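Local coordinates for putative secreted salivary protein (Xenopsylla cheopis, PDB 5K6D) that inhibits the host voltage-gated sodium channel Nav1.5 as a secreted salivary toxin, at residues R7-H12 / G24-K29. Residues are numbered along the deposited sequence; the frame is centred on the assembly and turned at random.
Sequences RCLKGH and GLATAK
The L9 carbonyl takes the amide of K29 slightly off its plane: the N-H comes in tilted by 20°, with K29 N 2.9 Å from L9 O. The one aromatic ring, that of H12, lies beyond the interface and has K10 CG over the centre of one face, 4.2 Å above the plane. L9 lies in the last turn of the helix, which probably leaves its carbonyl for the strand. G11 is the first residue to leave helical backbone angles, with a positive phi at which a CB would press on the preceding carbonyl, so glycine suits this exit.

Short side chains pack beside this bond. With CG of L9 beside its backbone N (chi1 -65°), the CD2 branch swings over residues 26-27, lying 3.3 Å from T27 O, a snug fit, and 4.2 Å from A26 CB. C8 instead holds SG anti to its backbone N (chi1 166°), which sends the sulfur to the same methyl, 4.2 Å from A26 CB, and on into a disulfide with C53. Alanine suits both buried strand positions, since a single methyl lets the helix come close: A28 CB sits 3.4 Å from C8 O. A water bridges C8 O and K29 O, 2.9 Å from the latter, though it has more acceptors in reach than protons; H48 NE2 also bonds C8 O, giving this buried cysteine's carbonyl a protein partner too. Backbone CH...O contacts from A28 CA to C8 O and from L9 CA to T27 O complete the join.

A26 and A28 spend their backbone bonds on C75 and C73, leaving the other edge of strand 26-28 to face helix 6-10. The three-stranded antiparallel sheet, with helix 38-51 tied to strand 73-76 by C45-C73 and C49-C75, is the cysteine-stabilised alpha/beta fold found in scorpion toxins; here a short N-terminal helix flanks its outer strand.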
loop_
_atom_site.group_PDB
_atom_site.type_symbol
_atom_site.label_atom_id
_atom_site.label_comp_id
_atom_site.label_asym_id
_atom_site.label_seq_id
_atom_site.Cartn_x
_atom_site.Cartn_y
_atom_site.Cartn_z
ATOM N N ARG A 7 -4.879 7.864 4.943
ATOM C CA ARG A 7 -5.082 6.507 5.432
ATOM C C ARG A 7 -4.384 5.489 4.547
ATOM O O ARG A 7 -3.781 4.537 5.037
ATOM C CB ARG A 7 -6.568 6.197 5.522
ATOM C CG ARG A 7 -7.272 6.971 6.604
ATOM C CD ARG A 7 -8.746 6.671 6.578
ATOM N NE ARG A 7 -9.057 5.312 7.024
ATOM C CZ ARG A 7 -9.690 4.391 6.303
ATOM N NH1 ARG A 7 -10.074 4.633 5.047
ATOM N NH2 ARG A 7 -9.945 3.215 6.854
ATOM N N CYS A 8 -4.457 5.697 3.240
ATOM C CA CYS A 8 -3.749 4.835 2.311
ATOM C C CYS A 8 -2.253 4.820 2.604
ATOM O O CYS A 8 -1.655 3.743 2.749
ATOM C CB CYS A 8 -4.013 5.292 0.877
ATOM S SG CYS A 8 -2.926 4.600 -0.369
ATOM N N LEU A 9 -1.657 6.006 2.699
ATOM C CA LEU A 9 -0.206 6.121 2.763
ATOM C C LEU A 9 0.366 5.824 4.144
ATOM O O LEU A 9 1.300 5.032 4.270
ATOM C CB LEU A 9 0.227 7.519 2.312
ATOM C CG LEU A 9 -0.065 7.841 0.841
ATOM C CD1 LEU A 9 0.337 9.263 0.511
ATOM C CD2 LEU A 9 0.657 6.868 -0.087
ATOM N N LYS A 10 -0.162 6.467 5.181
ATOM C CA LYS A 10 0.425 6.269 6.513
ATOM C C LYS A 10 -0.400 5.330 7.400
ATOM O O LYS A 10 0.055 4.953 8.484
ATOM C CB LYS A 10 0.662 7.615 7.220
ATOM C CG LYS A 10 -0.569 8.425 7.562
ATOM C CD LYS A 10 -0.170 9.722 8.280
ATOM C CE LYS A 10 -1.375 10.524 8.734
ATOM N NZ LYS A 10 -0.942 11.773 9.423
ATOM N N GLY A 11 -1.593 4.948 6.958
ATOM C CA GLY A 11 -2.352 3.926 7.664
ATOM C C GLY A 11 -3.516 4.443 8.488
ATOM O O GLY A 11 -4.380 3.666 8.923
ATOM N N HIS A 12 -3.531 5.752 8.704
ATOM C CA HIS A 12 -4.536 6.427 9.517
ATOM C C HIS A 12 -4.569 7.874 9.052
ATOM O O HIS A 12 -3.705 8.290 8.277
ATOM C CB HIS A 12 -4.184 6.332 11.000
ATOM C CG HIS A 12 -2.798 6.808 11.303
ATOM N ND1 HIS A 12 -2.523 8.110 11.665
ATOM C CD2 HIS A 12 -1.603 6.173 11.247
ATOM C CE1 HIS A 12 -1.220 8.250 11.842
ATOM N NE2 HIS A 12 -0.640 7.088 11.597
ATOM N N GLY A 24 3.514 6.277 -10.339
ATOM C CA GLY A 24 4.069 5.054 -9.784
ATOM C C GLY A 24 3.121 4.353 -8.831
ATOM O O GLY A 24 1.898 4.517 -8.900
ATOM N N LEU A 25 3.692 3.570 -7.921
ATOM C CA LEU A 25 2.929 2.880 -6.892
ATOM C C LEU A 25 2.739 3.776 -5.679
ATOM O O LEU A 25 3.553 4.678 -5.438
ATOM C CB LEU A 25 3.641 1.597 -6.471
ATOM C CG LEU A 25 3.991 0.634 -7.604
ATOM C CD1 LEU A 25 4.681 -0.607 -7.043
ATOM C CD2 LEU A 25 2.750 0.259 -8.406
ATOM N N ALA A 26 1.674 3.528 -4.921
ATOM C CA ALA A 26 1.468 4.173 -3.629
ATOM C C ALA A 26 2.132 3.352 -2.537
ATOM O O ALA A 26 1.882 2.144 -2.420
ATOM C CB ALA A 26 -0.004 4.333 -3.340
ATOM N N THR A 27 2.953 3.999 -1.719
ATOM C CA THR A 27 3.551 3.305 -0.593
ATOM C C THR A 27 2.616 3.340 0.607
ATOM O O THR A 27 2.419 4.386 1.238
ATOM C CB THR A 27 4.890 3.914 -0.208
ATOM O OG1 THR A 27 5.774 3.843 -1.335
ATOM C CG2 THR A 27 5.494 3.161 0.971
ATOM N N ALA A 28 2.018 2.190 0.894
ATOM C CA ALA A 28 1.188 2.005 2.076
ATOM C C ALA A 28 2.103 1.534 3.192
ATOM O O ALA A 28 2.367 0.339 3.359
ATOM C CB ALA A 28 0.076 1.017 1.802
ATOM N N LYS A 29 2.625 2.504 3.919
ATOM C CA LYS A 29 3.645 2.257 4.912
ATOM C C LYS A 29 3.185 1.265 5.977
ATOM O O LYS A 29 2.071 1.371 6.502
ATOM C CB LYS A 29 4.043 3.569 5.574
ATOM C CG LYS A 29 5.192 3.449 6.547
ATOM C CD LYS A 29 5.560 4.814 7.097
ATOM C CE LYS A 29 6.749 4.746 8.040
ATOM N NZ LYS A 29 7.994 4.327 7.336
HETATM O O HOH W 1 -0.393 2.369 5.279
#